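Local coordinates for PUA domain-containing protein (Pyrococcus horikoshii, PDB 3D79), which is of unknown function but, as a protein carrying a PUA domain, probably binds RNA, at residues V47-A50 with T56-I59; I59-N62 with M66-R69; R38-K43 with Y82-E87. All blocks are in the same frame, centred on the assembly; numbering follows the deposited sequence.

Interaction 1: residues V47-A50 with T56-I59; sequences VKVA and TEII
Val49 lies across from Ile59 and Ala50 from Ile58 where strands 47-50 and 56-59 run antiparallel, their axes 4.7 Å apart at closest approach and their directions 151° apart. Ala50 and Ile58 form a hydrogen-bonded pair: Ala50 N gives its hydrogen to Ile58 O at 2.9 Å, and Ile58 N returns one to Ala50 O at 2.7 Å, both nearly straight. Val49 and Ile59 are the adjoining non-hydrogen-bonded pair, and here the backbones touch through CA-H...O contacts, Ile59 CA to Lys48 O and Val49 CA to Ile58 O. This is a beta hairpin, the second and third strands of the five-stranded antiparallel sheet within the Pre-PUA-like region. On the sheet face that carries Val49 and Ile59, helix 18-32 packs against Val47 through Val21 and against Ile59 through Ile24. Ile59 spreads its two branches along the partner strand. CG2, the branch trans to the backbone N, presses on Val47 CG1 at a tight 3.4 Å, while CD1 at the end of the other branch reaches Val49 CG2 at 3.7 Å. That same methyl, Val49 CG2, also lies against the Glu57 chain, 3.6 Å from Glu57 CB and 3.5 Å from OE2 of the Glu57 carboxylate, which is paired with Arg69; the two side chains cross at a slant. Ala50 and Ile58 occupy the other face, where Ile58 turns its far end from strand 47-50 to meet Ile173 and Thr177 of helix 172-177.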
ATOM      1  N   VAL A  47       9.019   9.585 -14.515  1.00 18.39           N
ATOM      2  CA  VAL A  47       7.744   9.259 -13.888  1.00 18.19           C
ATOM      3  C   VAL A  47       6.598   9.651 -14.810  1.00 18.78           C
ATOM      4  O   VAL A  47       6.594  10.740 -15.387  1.00 18.67           O
ATOM      5  CB  VAL A  47       7.602   9.921 -12.499  1.00 18.33           C
ATOM      6  CG1 VAL A  47       6.367   9.411 -11.785  1.00 17.42           C
ATOM      7  CG2 VAL A  47       8.832   9.630 -11.654  1.00 17.29           C
ATOM      8  N   LYS A  48       5.644   8.738 -14.959  1.00 19.18           N
ATOM      9  CA  LYS A  48       4.509   8.937 -15.845  1.00 20.10           C
ATOM     10  C   LYS A  48       3.226   8.611 -15.099  1.00 20.38           C
ATOM     11  O   LYS A  48       3.245   7.896 -14.096  1.00 20.05           O
ATOM     12  CB  LYS A  48       4.644   8.050 -17.089  1.00 20.36           C
ATOM     13  CG  LYS A  48       5.765   8.462 -18.040  1.00 21.96           C
ATOM     14  CD  LYS A  48       5.955   7.421 -19.126  1.00 25.05           C
ATOM     15  CE  LYS A  48       7.282   7.603 -19.848  1.00 27.06           C
ATOM     16  NZ  LYS A  48       7.596   6.409 -20.680  1.00 28.30           N
ATOM     17  N   VAL A  49       2.111   9.145 -15.579  1.00 20.93           N
ATOM     18  CA  VAL A  49       0.818   8.838 -14.973  1.00 21.24           C
ATOM     19  C   VAL A  49      -0.150   8.307 -16.024  1.00 21.37           C
ATOM     20  O   VAL A  49      -0.253   8.861 -17.124  1.00 21.66           O
ATOM     21  CB  VAL A  49       0.223  10.051 -14.202  1.00 21.57           C
ATOM     22  CG1 VAL A  49       0.105  11.280 -15.099  1.00 22.07           C
ATOM     23  CG2 VAL A  49      -1.124   9.693 -13.567  1.00 21.88           C
ATOM     24  N   ALA A  50      -0.830   7.217 -15.675  1.00 21.14           N
ATOM     25  CA  ALA A  50      -1.882   6.638 -16.504  1.00 21.43           C
ATOM     26  C   ALA A  50      -3.192   6.630 -15.731  1.00 21.48           C
ATOM     27  O   ALA A  50      -3.202   6.490 -14.508  1.00 21.45           O
ATOM     28  CB  ALA A  50      -1.513   5.232 -16.927  1.00 21.22           C
ATOM     29  N   THR A  56      -8.990   7.509  -9.938  1.00 21.64           N
ATOM     30  CA  THR A  56      -7.805   6.680  -9.677  1.00 21.00           C
ATOM     31  C   THR A  56      -6.774   6.738 -10.795  1.00 20.46           C
ATOM     32  O   THR A  56      -7.083   6.462 -11.953  1.00 20.58           O
ATOM     33  CB  THR A  56      -8.199   5.204  -9.458  1.00 21.04           C
ATOM     34  OG1 THR A  56      -9.291   5.130  -8.533  1.00 21.70           O
ATOM     35  CG2 THR A  56      -7.017   4.396  -8.912  1.00 20.70           C
ATOM     36  N   GLU A  57      -5.539   7.079 -10.431  1.00 20.01           N
ATOM     37  CA  GLU A  57      -4.435   7.094 -11.384  1.00 19.43           C
ATOM     38  C   GLU A  57      -3.375   6.076 -10.982  1.00 18.70           C
ATOM     39  O   GLU A  57      -3.260   5.727  -9.809  1.00 18.66           O
ATOM     40  CB  GLU A  57      -3.799   8.479 -11.451  1.00 19.71           C
ATOM     41  CG  GLU A  57      -4.680   9.567 -12.053  1.00 21.05           C
ATOM     42  CD  GLU A  57      -4.184  10.947 -11.679  1.00 22.79           C
ATOM     43  OE1 GLU A  57      -4.207  11.278 -10.472  1.00 25.06           O
ATOM     44  OE2 GLU A  57      -3.763  11.693 -12.585  1.00 23.56           O
ATOM     45  N   ILE A  58      -2.618   5.615 -11.974  1.00 18.10           N
ATOM     46  CA  ILE A  58      -1.469   4.733 -11.771  1.00 17.51           C
ATOM     47  C   ILE A  58      -0.199   5.526 -12.081  1.00 17.12           C
ATOM     48  O   ILE A  58      -0.080   6.134 -13.143  1.00 17.08           O
ATOM     49  CB  ILE A  58      -1.563   3.467 -12.679  1.00 17.35           C
ATOM     50  CG1 ILE A  58      -2.887   2.711 -12.454  1.00 18.84           C
ATOM     51  CG2 ILE A  58      -0.328   2.542 -12.516  1.00 17.79           C
ATOM     52  CD1 ILE A  58      -3.143   2.245 -11.021  1.00 20.30           C
ATOM     53  N   ILE A  59       0.731   5.547 -11.134  1.00 16.45           N
ATOM     54  CA  ILE A  59       1.994   6.253 -11.328  1.00 15.99           C
ATOM     55  C   ILE A  59       3.071   5.231 -11.674  1.00 15.85           C
ATOM     56  O   ILE A  59       3.303   4.288 -10.912  1.00 15.24           O
ATOM     57  CB  ILE A  59       2.420   7.045 -10.069  1.00 15.92           C
ATOM     58  CG1 ILE A  59       1.303   7.992  -9.594  1.00 16.52           C
ATOM     59  CG2 ILE A  59       3.744   7.795 -10.319  1.00 15.55           C
ATOM     60  CD1 ILE A  59       0.989   9.133 -10.553  1.00 17.19           C
TER

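Interaction 2: residues I59-N62 with M66-R69; sequences ILVN and MFIR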
ATOM      1  N   ILE A  59       0.731   5.547 -11.134  1.00 16.45           N
ATOM      2  CA  ILE A  59       1.994   6.253 -11.328  1.00 15.99           C
ATOM      3  C   ILE A  59       3.071   5.231 -11.674  1.00 15.85           C
ATOM      4  O   ILE A  59       3.303   4.288 -10.912  1.00 15.24           O
ATOM      5  CB  ILE A  59       2.420   7.045 -10.069  1.00 15.92           C
ATOM      6  CG1 ILE A  59       1.303   7.992  -9.594  1.00 16.52           C
ATOM      7  CG2 ILE A  59       3.744   7.795 -10.319  1.00 15.55           C
ATOM      8  CD1 ILE A  59       0.989   9.133 -10.553  1.00 17.19           C
ATOM      9  N   LEU A  60       3.714   5.431 -12.824  1.00 16.33           N
ATOM     10  CA  LEU A  60       4.765   4.548 -13.310  1.00 16.80           C
ATOM     11  C   LEU A  60       6.127   5.188 -13.106  1.00 17.11           C
ATOM     12  O   LEU A  60       6.303   6.374 -13.383  1.00 17.66           O
ATOM     13  CB  LEU A  60       4.563   4.220 -14.794  1.00 17.46           C
ATOM     14  CG  LEU A  60       3.290   3.437 -15.155  1.00 18.34           C
ATOM     15  CD1 LEU A  60       2.166   4.392 -15.542  1.00 19.68           C
ATOM     16  CD2 LEU A  60       3.563   2.432 -16.272  1.00 20.70           C
ATOM     17  N   VAL A  61       7.076   4.402 -12.610  1.00 17.23           N
ATOM     18  CA  VAL A  61       8.449   4.861 -12.413  1.00 17.30           C
ATOM     19  C   VAL A  61       9.330   4.042 -13.343  1.00 17.78           C
ATOM     20  O   VAL A  61       9.438   2.825 -13.187  1.00 17.23           O
ATOM     21  CB  VAL A  61       8.908   4.702 -10.949  1.00 17.37           C
ATOM     22  CG1 VAL A  61      10.314   5.258 -10.768  1.00 16.87           C
ATOM     23  CG2 VAL A  61       7.945   5.417 -10.009  1.00 17.47           C
ATOM     24  N   ASN A  62       9.941   4.719 -14.314  1.00 18.41           N
ATOM     25  CA  ASN A  62      10.699   4.057 -15.383  1.00 19.40           C
ATOM     26  C   ASN A  62       9.912   2.885 -15.980  1.00 20.04           C
ATOM     27  O   ASN A  62      10.416   1.759 -16.101  1.00 20.36           O
ATOM     28  CB  ASN A  62      12.093   3.649 -14.890  1.00 19.65           C
ATOM     29  CG  ASN A  62      12.862   4.821 -14.306  1.00 19.60           C
ATOM     30  OD1 ASN A  62      12.817   5.935 -14.834  1.00 19.32           O
ATOM     31  ND2 ASN A  62      13.567   4.577 -13.208  1.00 21.95           N
ATOM     32  N   MET A  66       3.983   1.645 -10.082  1.00 15.65           N
ATOM     33  CA  MET A  66       4.478   1.707  -8.714  1.00 14.71           C
ATOM     34  C   MET A  66       3.436   2.157  -7.698  1.00 14.29           C
ATOM     35  O   MET A  66       3.340   1.571  -6.622  1.00 13.76           O
ATOM     36  CB  MET A  66       5.719   2.607  -8.621  1.00 14.88           C
ATOM     37  CG  MET A  66       7.011   1.931  -9.088  1.00 15.51           C
ATOM     38  SD  MET A  66       7.458   0.473  -8.124  1.00 16.80           S
ATOM     39  CE  MET A  66       7.750   1.197  -6.517  1.00 15.95           C
ATOM     40  N   PHE A  67       2.676   3.202  -8.029  1.00 14.18           N
ATOM     41  CA  PHE A  67       1.770   3.804  -7.047  1.00 14.29           C
ATOM     42  C   PHE A  67       0.359   4.008  -7.555  1.00 15.04           C
ATOM     43  O   PHE A  67       0.133   4.201  -8.753  1.00 14.82           O
ATOM     44  CB  PHE A  67       2.291   5.166  -6.576  1.00 14.12           C
ATOM     45  CG  PHE A  67       3.762   5.191  -6.320  1.00 13.34           C
ATOM     46  CD1 PHE A  67       4.302   4.488  -5.248  1.00 13.14           C
ATOM     47  CD2 PHE A  67       4.612   5.904  -7.160  1.00 13.11           C
ATOM     48  CE1 PHE A  67       5.686   4.499  -5.010  1.00 12.61           C
ATOM     49  CE2 PHE A  67       5.987   5.924  -6.929  1.00 13.44           C
ATOM     50  CZ  PHE A  67       6.526   5.210  -5.862  1.00 13.92           C
ATOM     51  N   ILE A  68      -0.574   3.976  -6.608  1.00 15.65           N
ATOM     52  CA  ILE A  68      -1.934   4.457  -6.825  1.00 16.82           C
ATOM     53  C   ILE A  68      -1.957   5.938  -6.472  1.00 17.48           C
ATOM     54  O   ILE A  68      -1.275   6.368  -5.544  1.00 17.16           O
ATOM     55  CB  ILE A  68      -2.957   3.662  -5.956  1.00 16.44           C
ATOM     56  CG1 ILE A  68      -4.390   3.853  -6.468  1.00 17.14           C
ATOM     57  CG2 ILE A  68      -2.842   4.010  -4.470  1.00 17.37           C
ATOM     58  CD1 ILE A  68      -5.333   2.752  -5.978  1.00 18.36           C
ATOM     59  N   ARG A  69      -2.710   6.732  -7.224  1.00 18.90           N
ATOM     60  CA  ARG A  69      -2.949   8.106  -6.811  1.00 20.75           C
ATOM     61  C   ARG A  69      -4.444   8.365  -6.736  1.00 22.13           C
ATOM     62  O   ARG A  69      -5.186   8.062  -7.673  1.00 21.81           O
ATOM     63  CB  ARG A  69      -2.247   9.128  -7.711  1.00 21.00           C
ATOM     64  CG  ARG A  69      -2.407  10.572  -7.202  1.00 21.91           C
ATOM     65  CD  ARG A  69      -1.418  11.542  -7.832  1.00 23.49           C
ATOM     66  NE  ARG A  69      -1.691  11.796  -9.244  1.00 25.33           N
ATOM     67  CZ  ARG A  69      -1.006  12.651 -10.002  1.00 25.92           C
ATOM     68  NH1 ARG A  69       0.002  13.350  -9.490  1.00 26.04           N
ATOM     69  NH2 ARG A  69      -1.331  12.813 -11.277  1.00 25.36           N
TER
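Val61 CG2 touches two side chains of the neighbouring strand, 3.7 Å from Met66 CG and 3.7 Å from Phe67 CE2. This methyl stands anti to the carbonyl carbon of Val61, with CG1 taking the place anti to N (chi1 -177°). Met66 bends at both chi2 and chi3, which carries its thioether end away from strand 59-61, while its CB stays 3.6 Å above the plane of the Phe67 ring, over the centre. The ring therefore has Met66 on one face and Ile59 at its edge, where Ile59 CB lies in the ring plane and Ile59 CG2 comes to 3.8 Å from Phe67 CD2. Ile24 and Leu28 of helix 18-32 also touch the ring, burying it between sheet and helix. Farther along the strand, the delta methyl of Ile59 lies over one face of the Arg69 guanidinium, toward its rim, with Ile59 CD1 4.0 Å from Arg69 NE. A bend at chi3 (70°) turns the arginine beyond its CD, and Glu57 receives its NE in a salt bridge. In the backbone, Ile59 N donates to Phe67 O at 2.8 Å in an almost linear bond. Ile59 O is gripped twice, by Met66 N at 2.9 Å and by Phe67 N at 3.1 Å, both donors in the plane of the carbonyl and the second on a lone pair. Two consecutive residues thus face one across the strands: a classic beta bulge, set in the hairpin of strands 56-61 and 64-70.

Interaction 3: residues R38-K43 with Y82-E87; sequences RKMLNK and YNLSDE
Met40 and Leu84 meet where the C-terminal end of helix 34-40 approaches that of helix 78-84, two helices of the Pre-PUA-like region separated along the chain by four strands of its antiparallel sheet. The contact is small, with 118 Å² buried in all, and side chains alone bridge it, the nearest CA atoms, those of Met40 and Leu84, being 9.4 Å apart. Met40 spans much of that gap by being stretched: its CG is anti to the carbonyl carbon (chi1 -69°), and both later torsions are close to 180°, so the terminal methyl projects to the far helix although the side chain leaves its backbone pointing neither toward nor away from it. Met40 CE touches Leu84 CD1 at 3.8 Å, the two side chains crossing at about a right angle. Trp93 packs on both residues, and Leu28 of helix 18-32 also touches Met40.

Nearer the solvent, Lys39 folds where Met40 extends. The bend at chi3 (58°) sets Lys39 CE 4.1 Å from Glu87 OE1, and a second bend at chi4 turns NZ; the Glu87 chain runs extended beyond CG. The opposite charges probably attract, but the ammonium and carboxylate do not pair directly. After Leu84, the chain leaving helix 78-84 is held by Glu87 N bonding to Leu84 O and by the Ser85 hydroxyl, which turns back to give Tyr82 O a hydrogen bond, Ser85 OG to Tyr82 O at 2.6 Å.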
ATOM      1  N   ARG A  38      13.553   5.777  -0.908  1.00 24.99           N
ATOM      2  CA  ARG A  38      14.602   6.011  -1.903  1.00 25.65           C
ATOM      3  C   ARG A  38      14.665   4.912  -2.957  1.00 24.75           C
ATOM      4  O   ARG A  38      14.893   5.191  -4.134  1.00 25.14           O
ATOM      5  CB  ARG A  38      15.968   6.196  -1.229  1.00 25.56           C
ATOM      6  CG  ARG A  38      17.063   6.689  -2.176  1.00 27.43           C
ATOM      7  CD  ARG A  38      18.413   6.882  -1.481  1.00 28.05           C
ATOM      8  NE  ARG A  38      18.856   5.682  -0.768  1.00 32.81           N
ATOM      9  CZ  ARG A  38      19.040   5.609   0.550  1.00 34.17           C
ATOM     10  NH1 ARG A  38      18.837   6.670   1.318  1.00 35.34           N
ATOM     11  NH2 ARG A  38      19.440   4.470   1.104  1.00 35.23           N
ATOM     12  N   LYS A  39      14.451   3.666  -2.544  1.00 24.14           N
ATOM     13  CA  LYS A  39      14.461   2.563  -3.500  1.00 23.76           C
ATOM     14  C   LYS A  39      13.213   2.552  -4.384  1.00 22.69           C
ATOM     15  O   LYS A  39      13.252   2.042  -5.500  1.00 22.77           O
ATOM     16  CB  LYS A  39      14.666   1.217  -2.804  1.00 24.38           C
ATOM     17  CG  LYS A  39      16.129   0.956  -2.428  1.00 26.35           C
ATOM     18  CD  LYS A  39      16.439  -0.532  -2.195  1.00 29.08           C
ATOM     19  CE  LYS A  39      16.125  -1.409  -3.415  1.00 30.61           C
ATOM     20  NZ  LYS A  39      16.649  -0.881  -4.714  1.00 32.03           N
ATOM     21  N   MET A  40      12.119   3.136  -3.895  1.00 21.14           N
ATOM     22  CA  MET A  40      10.880   3.194  -4.673  1.00 19.83           C
ATOM     23  C   MET A  40      10.897   4.286  -5.736  1.00 19.23           C
ATOM     24  O   MET A  40      10.313   4.120  -6.802  1.00 19.18           O
ATOM     25  CB  MET A  40       9.677   3.428  -3.768  1.00 19.88           C
ATOM     26  CG  MET A  40       9.332   2.272  -2.856  1.00 20.06           C
ATOM     27  SD  MET A  40       8.057   2.825  -1.720  1.00 20.44           S
ATOM     28  CE  MET A  40       7.697   1.303  -0.841  1.00 20.07           C
ATOM     29  N   LEU A  41      11.543   5.407  -5.425  1.00 18.00           N
ATOM     30  CA  LEU A  41      11.552   6.571  -6.314  1.00 17.77           C
ATOM     31  C   LEU A  41      12.667   7.547  -5.953  1.00 17.58           C
ATOM     32  O   LEU A  41      12.847   7.902  -4.785  1.00 17.61           O
ATOM     33  CB  LEU A  41      10.199   7.297  -6.245  1.00 17.46           C
ATOM     34  CG  LEU A  41      10.012   8.610  -7.018  1.00 17.29           C
ATOM     35  CD1 LEU A  41      10.135   8.399  -8.512  1.00 17.12           C
ATOM     36  CD2 LEU A  41       8.672   9.258  -6.690  1.00 17.74           C
ATOM     37  N   ASN A  42      13.405   7.998  -6.959  1.00 17.76           N
ATOM     38  CA  ASN A  42      14.348   9.090  -6.751  1.00 17.81           C
ATOM     39  C   ASN A  42      14.046  10.245  -7.687  1.00 17.16           C
ATOM     40  O   ASN A  42      13.348  10.070  -8.695  1.00 17.12           O
ATOM     41  CB  ASN A  42      15.800   8.616  -6.872  1.00 18.87           C
ATOM     42  CG  ASN A  42      16.173   8.226  -8.272  1.00 20.66           C
ATOM     43  OD1 ASN A  42      16.416   9.086  -9.128  1.00 23.42           O
ATOM     44  ND2 ASN A  42      16.251   6.920  -8.520  1.00 23.91           N
ATOM     45  N   LYS A  43      14.572  11.420  -7.355  1.00 16.76           N
ATOM     46  CA  LYS A  43      14.186  12.660  -8.043  1.00 16.73           C
ATOM     47  C   LYS A  43      14.628  12.739  -9.504  1.00 16.53           C
ATOM     48  O   LYS A  43      14.285  13.689 -10.205  1.00 16.38           O
ATOM     49  CB  LYS A  43      14.673  13.888  -7.269  1.00 16.66           C
ATOM     50  CG  LYS A  43      16.176  14.114  -7.337  1.00 17.78           C
ATOM     51  CD  LYS A  43      16.587  15.296  -6.483  1.00 19.16           C
ATOM     52  CE  LYS A  43      18.052  15.631  -6.720  1.00 20.20           C
ATOM     53  NZ  LYS A  43      18.560  16.590  -5.712  1.00 22.20           N
ATOM     54  N   TYR A  82       4.353  -6.496  -3.783  1.00 16.46           N
ATOM     55  CA  TYR A  82       4.568  -7.922  -4.038  1.00 18.06           C
ATOM     56  C   TYR A  82       6.007  -8.167  -4.475  1.00 18.03           C
ATOM     57  O   TYR A  82       6.686  -9.061  -3.954  1.00 18.23           O
ATOM     58  CB  TYR A  82       3.592  -8.457  -5.089  1.00 19.53           C
ATOM     59  CG  TYR A  82       3.714  -9.955  -5.272  1.00 21.75           C
ATOM     60  CD1 TYR A  82       2.967 -10.831  -4.490  1.00 24.05           C
ATOM     61  CD2 TYR A  82       4.604 -10.489  -6.206  1.00 23.89           C
ATOM     62  CE1 TYR A  82       3.089 -12.216  -4.642  1.00 25.05           C
ATOM     63  CE2 TYR A  82       4.735 -11.870  -6.366  1.00 24.75           C
ATOM     64  CZ  TYR A  82       3.974 -12.718  -5.581  1.00 24.01           C
ATOM     65  OH  TYR A  82       4.103 -14.083  -5.740  1.00 25.46           O
ATOM     66  N   ASN A  83       6.470  -7.364  -5.427  1.00 17.76           N
ATOM     67  CA  ASN A  83       7.857  -7.456  -5.876  1.00 17.49           C
ATOM     68  C   ASN A  83       8.852  -7.153  -4.761  1.00 17.15           C
ATOM     69  O   ASN A  83       9.875  -7.830  -4.633  1.00 16.98           O
ATOM     70  CB  ASN A  83       8.077  -6.581  -7.113  1.00 18.02           C
ATOM     71  CG  ASN A  83       7.393  -7.147  -8.339  1.00 18.96           C
ATOM     72  OD1 ASN A  83       7.230  -8.364  -8.462  1.00 20.17           O
ATOM     73  ND2 ASN A  83       6.981  -6.274  -9.250  1.00 20.67           N
ATOM     74  N   LEU A  84       8.529  -6.169  -3.928  1.00 16.19           N
ATOM     75  CA  LEU A  84       9.351  -5.850  -2.760  1.00 15.88           C
ATOM     76  C   LEU A  84       9.402  -6.980  -1.734  1.00 15.34           C
ATOM     77  O   LEU A  84      10.416  -7.143  -1.047  1.00 15.52           O
ATOM     78  CB  LEU A  84       8.885  -4.551  -2.103  1.00 15.81           C
ATOM     79  CG  LEU A  84       9.400  -3.284  -2.792  1.00 16.11           C
ATOM     80  CD1 LEU A  84       8.556  -2.054  -2.455  1.00 16.74           C
ATOM     81  CD2 LEU A  84      10.869  -3.044  -2.442  1.00 17.74           C
ATOM     82  N   SER A  85       8.317  -7.754  -1.641  1.00 15.10           N
ATOM     83  CA  SER A  85       8.236  -8.882  -0.695  1.00 15.43           C
ATOM     84  C   SER A  85       9.161 -10.051  -1.076  1.00 15.62           C
ATOM     85  O   SER A  85       9.355 -10.981  -0.282  1.00 15.96           O
ATOM     86  CB  SER A  85       6.789  -9.363  -0.515  1.00 15.15           C
ATOM     87  OG  SER A  85       6.349 -10.135  -1.615  1.00 15.73           O
ATOM     88  N   ASP A  86       9.720 -10.001  -2.285  1.00 15.87           N
ATOM     89  CA  ASP A  86      10.778 -10.934  -2.694  1.00 16.40           C
ATOM     90  C   ASP A  86      12.178 -10.413  -2.352  1.00 16.40           C
ATOM     91  O   ASP A  86      13.176 -11.125  -2.540  1.00 16.66           O
ATOM     92  CB  ASP A  86      10.690 -11.235  -4.191  1.00 16.52           C
ATOM     93  CG  ASP A  86       9.644 -12.283  -4.515  1.00 18.02           C
ATOM     94  OD1 ASP A  86       9.333 -13.119  -3.645  1.00 18.85           O
ATOM     95  OD2 ASP A  86       9.131 -12.273  -5.650  1.00 21.98           O
ATOM     96  N   GLU A  87      12.251  -9.175  -1.873  1.00 15.70           N
ATOM     97  CA  GLU A  87      13.530  -8.553  -1.509  1.00 16.10           C
ATOM     98  C   GLU A  87      13.665  -8.390   0.000  1.00 16.09           C
ATOM     99  O   GLU A  87      14.750  -8.575   0.561  1.00 16.60           O
ATOM    100  CB  GLU A  87      13.662  -7.180  -2.177  1.00 16.09           C
ATOM    101  CG  GLU A  87      13.496  -7.223  -3.696  1.00 15.69           C
ATOM    102  CD  GLU A  87      13.627  -5.868  -4.363  1.00 17.51           C
ATOM    103  OE1 GLU A  87      13.976  -4.881  -3.685  1.00 21.23           O
ATOM    104  OE2 GLU A  87      13.378  -5.789  -5.584  1.00 19.45           O
TER

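How the interactions relate
Interactions 1 and 2 are neighbours in one antiparallel sheet, their centres about 5 Å apart: strand 56-61 serves both, pairing with 47-51 on one side and 64-70 on the other, and Ile59 belongs to each. Along the chain both hairpins are nested between the two segments of interaction 3, whose centre is about 17 Å from that of interaction 1 and 11 Å from that of interaction 2. Leu41, just after helix 34-40, joins them by packing its CD1 on Val47 CG2 (3.6 Å) and on Val61 CG1 (3.9 Å). All three contacts fall within the Pre-PUA-like region, where the helix end packs on the sheet.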